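Local coordinates for extracellular sialidase/neuraminidase, putative (Aspergillus fumigatus, PDB 2XZI), which is a sialidase-family glycoside hydrolase that acts as a Kdnase, releasing the deaminated sialic acid Kdn, and is probably extracellular, at residues 143-155 against 169-183. Numbering follows the deposited sequence. Where two conformers were deposited one is given.
Sequences IDSTWEGRRHLYL and VDLTKELTPDGWAWD. With KDM (deamino-alpha-neuraminic acid), chain C.
Arg151 meets Trp182 and Asp183 along its whole length. Its CB packs on the backbone N of Asp183, 3.4 Å away, and on the CB of the same residue. CG then passes over CE3 of Trp182, and bends at chi2 (-93°) and chi3 (-77°) swing the chain along the indole, with CD above the six-membered ring in a CH-pi contact. Beyond it the guanidinium lies flat on that ring, planes 5° apart, CZ 4.0 Å from the ring centroid: a stack that is also cation-pi. Its rotation is fixed in plane, because NE (2.9 Å) and NH2 (3.1 Å) both donate to Asp183 O, while NH2 and NH1 go on to Asn104 and Asn122. The arginine thus backs the indole whose edge, at CZ2, comes 3.4 Å from O5 of the bound deamino-alpha-neuraminic acid.

Further along, His152 ND1 donates to the syn side of Asp170 OD2 at 2.6 Å, and its NE2 to Trp147 O, so both ring nitrogens are used. Asp170 OD1 accepts from Thr172 N, closing an Asx turn at the start of helix 172-175, and also from Thr172 OG1, which in turn accepts from Leu153 N.

Strand 169-170 is the outer strand of a four-stranded antiparallel propeller blade, paired with 152-158; Leu153 and Leu175 of helix 172-175 meet, CD2 to CB, and lean on the next blade, Leu153 on Ile207 of strand 205-210, Leu175 on Trp218 and Val220 of strand 217-222.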
loop_
_atom_site.group_PDB
_atom_site.type_symbol
_atom_site.label_atom_id
_atom_site.label_comp_id
_atom_site.label_asym_id
_atom_site.label_seq_id
_atom_site.Cartn_x
_atom_site.Cartn_y
_atom_site.Cartn_z
ATOM N N ILE A 143 -14.103 -16.981 -7.173
ATOM C CA ILE A 143 -14.195 -16.741 -5.742
ATOM C C ILE A 143 -15.677 -16.719 -5.348
ATOM O O ILE A 143 -16.494 -16.059 -5.996
ATOM C CB ILE A 143 -13.477 -15.418 -5.376
ATOM C CG1 ILE A 143 -11.951 -15.582 -5.469
ATOM C CG2 ILE A 143 -13.879 -14.934 -3.989
ATOM C CD1 ILE A 143 -11.307 -16.287 -4.326
ATOM N N ASP A 144 -16.016 -17.472 -4.310
ATOM C CA ASP A 144 -17.417 -17.601 -3.892
ATOM C C ASP A 144 -17.535 -17.498 -2.378
ATOM O O ASP A 144 -16.565 -17.167 -1.701
ATOM C CB ASP A 144 -18.034 -18.903 -4.454
ATOM C CG ASP A 144 -17.363 -20.163 -3.927
ATOM O OD1 ASP A 144 -16.841 -20.185 -2.792
ATOM O OD2 ASP A 144 -17.364 -21.175 -4.676
ATOM N N SER A 145 -18.713 -17.767 -1.821
ATOM C CA SER A 145 -18.925 -17.527 -0.408
ATOM C C SER A 145 -18.616 -18.736 0.479
ATOM O O SER A 145 -18.849 -18.698 1.685
ATOM C CB SER A 145 -20.354 -17.040 -0.175
ATOM O OG SER A 145 -21.266 -18.114 -0.350
ATOM N N THR A 146 -18.068 -19.800 -0.101
ATOM C CA THR A 146 -17.719 -20.986 0.685
ATOM C C THR A 146 -16.425 -20.717 1.438
ATOM O O THR A 146 -15.666 -19.808 1.080
ATOM C CB THR A 146 -17.507 -22.230 -0.196
ATOM O OG1 THR A 146 -16.321 -22.060 -0.990
ATOM C CG2 THR A 146 -18.720 -22.492 -1.098
ATOM N N TRP A 147 -16.163 -21.504 2.478
ATOM C CA TRP A 147 -14.948 -21.349 3.269
ATOM C C TRP A 147 -13.696 -21.531 2.411
ATOM O O TRP A 147 -12.740 -20.763 2.515
ATOM C CB TRP A 147 -14.952 -22.334 4.433
ATOM C CG TRP A 147 -13.790 -22.193 5.373
ATOM C CD1 TRP A 147 -12.807 -23.120 5.605
ATOM C CD2 TRP A 147 -13.487 -21.066 6.202
ATOM N NE1 TRP A 147 -11.920 -22.642 6.536
ATOM C CE2 TRP A 147 -12.314 -21.386 6.924
ATOM C CE3 TRP A 147 -14.098 -19.823 6.420
ATOM C CZ2 TRP A 147 -11.731 -20.503 7.839
ATOM C CZ3 TRP A 147 -13.516 -18.945 7.329
ATOM C CH2 TRP A 147 -12.343 -19.293 8.027
ATOM N N GLU A 148 -13.721 -22.514 1.525
ATOM C CA GLU A 148 -12.580 -22.809 0.661
ATOM C C GLU A 148 -12.407 -21.801 -0.478
ATOM O O GLU A 148 -11.279 -21.523 -0.905
ATOM C CB GLU A 148 -12.722 -24.226 0.082
ATOM C CG GLU A 148 -12.854 -25.332 1.128
ATOM C CD GLU A 148 -14.259 -25.449 1.756
ATOM O OE1 GLU A 148 -15.253 -24.915 1.196
ATOM O OE2 GLU A 148 -14.363 -26.094 2.826
ATOM N N GLY A 149 -13.519 -21.228 -0.949
ATOM C CA GLY A 149 -13.505 -20.374 -2.133
ATOM C C GLY A 149 -13.578 -18.872 -1.910
ATOM O O GLY A 149 -13.562 -18.110 -2.869
ATOM N N ARG A 150 -13.664 -18.436 -0.650
ATOM C CA ARG A 150 -13.814 -17.002 -0.341
ATOM C C ARG A 150 -12.467 -16.383 -0.073
ATOM O O ARG A 150 -11.480 -17.089 0.147
ATOM C CB ARG A 150 -14.732 -16.755 0.862
ATOM C CG ARG A 150 -14.190 -17.239 2.208
ATOM C CD ARG A 150 -15.204 -17.084 3.342
ATOM N NE ARG A 150 -15.542 -15.677 3.584
ATOM C CZ ARG A 150 -16.141 -15.193 4.671
ATOM N NH1 ARG A 150 -16.484 -15.985 5.678
ATOM N NH2 ARG A 150 -16.368 -13.896 4.769
ATOM N N ARG A 151 -12.431 -15.057 -0.113
ATOM C CA ARG A 151 -11.246 -14.331 0.322
ATOM C C ARG A 151 -11.203 -14.283 1.850
ATOM O O ARG A 151 -12.193 -13.916 2.507
ATOM C CB ARG A 151 -11.225 -12.941 -0.302
ATOM C CG ARG A 151 -10.965 -12.984 -1.799
ATOM C CD ARG A 151 -9.484 -12.827 -2.104
ATOM N NE ARG A 151 -9.097 -11.425 -1.959
ATOM C CZ ARG A 151 -7.879 -10.946 -2.186
ATOM N NH1 ARG A 151 -6.885 -11.768 -2.514
ATOM N NH2 ARG A 151 -7.668 -9.646 -2.056
ATOM N N HIS A 152 -10.059 -14.669 2.408
ATOM C CA HIS A 152 -9.829 -14.656 3.866
ATOM C C HIS A 152 -9.034 -13.433 4.262
ATOM O O HIS A 152 -8.394 -12.818 3.422
ATOM C CB HIS A 152 -9.077 -15.917 4.310
ATOM C CG HIS A 152 -9.891 -17.167 4.208
ATOM N ND1 HIS A 152 -10.054 -18.029 5.272
ATOM C CD2 HIS A 152 -10.582 -17.706 3.174
ATOM C CE1 HIS A 152 -10.829 -19.034 4.906
ATOM N NE2 HIS A 152 -11.152 -18.871 3.636
ATOM N N LEU A 153 -9.110 -13.092 5.543
ATOM C CA LEU A 153 -8.372 -12.001 6.141
ATOM C C LEU A 153 -7.491 -12.591 7.218
ATOM O O LEU A 153 -7.980 -13.240 8.154
ATOM C CB LEU A 153 -9.334 -10.969 6.750
ATOM C CG LEU A 153 -8.650 -9.791 7.456
ATOM C CD1 LEU A 153 -8.142 -8.824 6.405
ATOM C CD2 LEU A 153 -9.600 -9.087 8.357
ATOM N N TYR A 154 -6.188 -12.393 7.059
ATOM C CA TYR A 154 -5.180 -12.897 7.970
ATOM C C TYR A 154 -4.441 -11.779 8.679
ATOM O O TYR A 154 -4.333 -10.662 8.163
ATOM C CB TYR A 154 -4.192 -13.724 7.170
ATOM C CG TYR A 154 -4.601 -15.174 6.985
ATOM C CD1 TYR A 154 -5.391 -15.581 5.901
ATOM C CD2 TYR A 154 -4.178 -16.147 7.884
ATOM C CE1 TYR A 154 -5.729 -16.923 5.726
ATOM C CE2 TYR A 154 -4.523 -17.496 7.704
ATOM C CZ TYR A 154 -5.300 -17.872 6.644
ATOM O OH TYR A 154 -5.624 -19.207 6.482
ATOM N N LEU A 155 -3.905 -12.098 9.851
ATOM C CA LEU A 155 -3.069 -11.163 10.594
ATOM C C LEU A 155 -1.792 -11.833 11.060
ATOM O O LEU A 155 -1.831 -12.891 11.690
ATOM C CB LEU A 155 -3.835 -10.601 11.798
ATOM C CG LEU A 155 -3.075 -9.616 12.687
ATOM C CD1 LEU A 155 -2.737 -8.301 11.955
ATOM C CD2 LEU A 155 -3.869 -9.335 13.968
ATOM N N VAL A 169 -2.606 -15.623 11.371
ATOM C CA VAL A 169 -3.820 -16.127 11.994
ATOM C C VAL A 169 -5.034 -15.686 11.176
ATOM O O VAL A 169 -5.150 -14.525 10.768
ATOM C CB VAL A 169 -3.976 -15.634 13.438
ATOM C CG1 VAL A 169 -5.281 -16.191 14.067
ATOM C CG2 VAL A 169 -2.771 -16.060 14.275
ATOM N N ASP A 170 -5.955 -16.612 10.955
ATOM C CA ASP A 170 -7.134 -16.360 10.122
ATOM C C ASP A 170 -8.220 -15.663 10.956
ATOM O O ASP A 170 -8.753 -16.235 11.908
ATOM C CB ASP A 170 -7.615 -17.674 9.479
ATOM C CG ASP A 170 -8.687 -17.467 8.432
ATOM O OD1 ASP A 170 -9.360 -16.426 8.473
ATOM O OD2 ASP A 170 -8.855 -18.345 7.572
ATOM N N LEU A 171 -8.502 -14.409 10.613
ATOM C CA LEU A 171 -9.467 -13.597 11.344
ATOM C C LEU A 171 -10.751 -13.372 10.560
ATOM O O LEU A 171 -11.567 -12.532 10.954
ATOM C CB LEU A 171 -8.855 -12.271 11.803
ATOM C CG LEU A 171 -7.723 -12.363 12.837
ATOM C CD1 LEU A 171 -7.349 -10.982 13.369
ATOM C CD2 LEU A 171 -8.106 -13.273 14.003
ATOM N N THR A 172 -10.945 -14.149 9.497
ATOM C CA THR A 172 -12.094 -13.994 8.589
ATOM C C THR A 172 -13.425 -14.028 9.322
ATOM O O THR A 172 -14.270 -13.158 9.102
ATOM C CB THR A 172 -12.087 -15.082 7.513
ATOM O OG1 THR A 172 -10.841 -15.033 6.819
ATOM C CG2 THR A 172 -13.188 -14.871 6.474
ATOM N N LYS A 173 -13.607 -15.012 10.201
ATOM C CA LYS A 173 -14.898 -15.162 10.870
ATOM C C LYS A 173 -15.187 -14.020 11.832
ATOM O O LYS A 173 -16.344 -13.729 12.104
ATOM C CB LYS A 173 -14.973 -16.504 11.598
ATOM C CG LYS A 173 -14.940 -17.692 10.690
ATOM C CD LYS A 173 -16.217 -17.827 9.869
ATOM C CE LYS A 173 -17.439 -18.008 10.759
ATOM N NZ LYS A 173 -18.537 -18.676 10.008
ATOM N N GLU A 174 -14.130 -13.368 12.309
ATOM C CA GLU A 174 -14.241 -12.291 13.276
ATOM C C GLU A 174 -14.394 -10.916 12.603
ATOM O O GLU A 174 -15.124 -10.041 13.095
ATOM C CB GLU A 174 -13.005 -12.306 14.187
ATOM C CG GLU A 174 -12.926 -13.495 15.172
ATOM C CD GLU A 174 -12.579 -14.852 14.535
ATOM O OE1 GLU A 174 -11.891 -14.909 13.486
ATOM O OE2 GLU A 174 -12.996 -15.885 15.108
ATOM N N LEU A 175 -13.702 -10.723 11.476
ATOM C CA LEU A 175 -13.536 -9.379 10.916
ATOM C C LEU A 175 -13.980 -9.214 9.473
ATOM O O LEU A 175 -13.851 -8.115 8.908
ATOM C CB LEU A 175 -12.069 -8.918 11.051
ATOM C CG LEU A 175 -11.517 -8.837 12.477
ATOM C CD1 LEU A 175 -10.036 -8.527 12.486
ATOM C CD2 LEU A 175 -12.275 -7.821 13.327
ATOM N N THR A 176 -14.494 -10.285 8.879
ATOM C CA THR A 176 -15.131 -10.185 7.558
ATOM C C THR A 176 -16.604 -10.540 7.714
ATOM O O THR A 176 -16.934 -11.540 8.359
ATOM C CB THR A 176 -14.462 -11.104 6.523
ATOM O OG1 THR A 176 -13.044 -10.888 6.569
ATOM C CG2 THR A 176 -14.972 -10.808 5.099
ATOM N N PRO A 177 -17.507 -9.721 7.137
ATOM C CA PRO A 177 -18.918 -10.110 7.300
ATOM C C PRO A 177 -19.226 -11.475 6.692
ATOM O O PRO A 177 -18.615 -11.884 5.684
ATOM C CB PRO A 177 -19.665 -9.019 6.541
ATOM C CG PRO A 177 -18.724 -7.810 6.598
ATOM C CD PRO A 177 -17.353 -8.395 6.503
ATOM N N ASP A 178 -20.183 -12.165 7.311
ATOM C CA ASP A 178 -20.608 -13.472 6.835
ATOM C C ASP A 178 -21.263 -13.387 5.451
ATOM O O ASP A 178 -21.901 -12.395 5.101
ATOM C CB ASP A 178 -21.578 -14.124 7.834
ATOM C CG ASP A 178 -20.912 -14.541 9.136
ATOM O OD1 ASP A 178 -19.674 -14.716 9.197
ATOM O OD2 ASP A 178 -21.654 -14.737 10.127
ATOM N N GLY A 179 -21.075 -14.432 4.657
ATOM C CA GLY A 179 -21.646 -14.476 3.319
ATOM C C GLY A 179 -20.823 -13.783 2.255
ATOM O O GLY A 179 -21.196 -13.783 1.086
ATOM N N TRP A 180 -19.710 -13.163 2.649
ATOM C CA TRP A 180 -18.854 -12.506 1.668
ATOM C C TRP A 180 -18.054 -13.505 0.832
ATOM O O TRP A 180 -17.717 -14.601 1.296
ATOM C CB TRP A 180 -17.918 -11.504 2.360
ATOM C CG TRP A 180 -18.557 -10.154 2.667
ATOM C CD1 TRP A 180 -19.887 -9.892 2.941
ATOM C CD2 TRP A 180 -17.891 -8.899 2.729
ATOM N NE1 TRP A 180 -20.075 -8.546 3.165
ATOM C CE2 TRP A 180 -18.862 -7.911 3.025
ATOM C CE3 TRP A 180 -16.556 -8.496 2.535
ATOM C CZ2 TRP A 180 -18.536 -6.559 3.160
ATOM C CZ3 TRP A 180 -16.240 -7.149 2.666
ATOM C CH2 TRP A 180 -17.217 -6.198 2.985
ATOM N N ALA A 181 -17.770 -13.108 -0.400
ATOM C CA ALA A 181 -16.933 -13.881 -1.306
ATOM C C ALA A 181 -15.642 -13.095 -1.512
ATOM O O ALA A 181 -14.683 -13.294 -0.766
ATOM C CB ALA A 181 -17.663 -14.138 -2.625
ATOM N N TRP A 182 -15.631 -12.152 -2.451
ATOM C CA TRP A 182 -14.470 -11.275 -2.582
ATOM C C TRP A 182 -14.298 -10.441 -1.318
ATOM O O TRP A 182 -15.277 -10.109 -0.625
ATOM C CB TRP A 182 -14.559 -10.371 -3.820
ATOM C CG TRP A 182 -13.287 -9.601 -4.049
ATOM C CD1 TRP A 182 -13.089 -8.262 -3.839
ATOM C CD2 TRP A 182 -12.039 -10.124 -4.532
ATOM N NE1 TRP A 182 -11.787 -7.920 -4.157
ATOM C CE2 TRP A 182 -11.121 -9.048 -4.564
ATOM C CE3 TRP A 182 -11.602 -11.403 -4.921
ATOM C CZ2 TRP A 182 -9.800 -9.206 -5.007
ATOM C CZ3 TRP A 182 -10.276 -11.560 -5.347
ATOM C CH2 TRP A 182 -9.402 -10.467 -5.382
ATOM N N ASP A 183 -13.040 -10.134 -1.004
ATOM C CA ASP A 183 -12.692 -9.215 0.075
ATOM C C ASP A 183 -11.330 -8.626 -0.237
ATOM O O ASP A 183 -10.602 -9.142 -1.099
ATOM C CB ASP A 183 -12.646 -9.910 1.454
ATOM C CG ASP A 183 -12.486 -8.924 2.608
ATOM O OD1 ASP A 183 -12.924 -7.752 2.453
ATOM O OD2 ASP A 183 -11.910 -9.330 3.653
HETATM C C2 KDM C . -5.952 -5.106 -9.374
HETATM C C1 KDM C . -5.542 -3.891 -10.198
HETATM C C3 KDM C . -4.771 -5.602 -8.518
HETATM C C4 KDM C . -5.216 -6.332 -7.217
HETATM C C5 KDM C . -6.690 -6.756 -7.191
HETATM C C6 KDM C . -7.580 -5.516 -7.452
HETATM C C7 KDM C . -9.058 -5.868 -7.682
HETATM C C8 KDM C . -9.913 -4.590 -7.751
HETATM C C9 KDM C . -11.369 -4.924 -8.028
HETATM O O5 KDM C . -7.024 -7.408 -5.940
HETATM O O1A KDM C . -4.325 -3.716 -10.440
HETATM O O1B KDM C . -6.485 -3.162 -10.588
HETATM O O4 KDM C . -4.402 -7.496 -7.070
HETATM O O6 KDM C . -7.131 -4.722 -8.601
HETATM O O7 KDM C . -9.177 -6.593 -8.909
HETATM O O8 KDM C . -9.862 -3.877 -6.507
HETATM O O9 KDM C . -11.871 -5.646 -6.892
HETATM O O2 KDM C . -6.314 -6.097 -10.343
HETATM O O HOH W 1 -18.887 -16.382 3.090
HETATM O O HOH W 2 -14.801 -13.238 2.143
HETATM O O HOH W 3 -17.199 -14.307 7.942
HETATM O O HOH W 4 -11.800 -11.884 4.373
HETATM O O HOH W 5 -9.258 -10.161 2.751
HETATM O O HOH W 6 -8.050 -20.829 8.319
#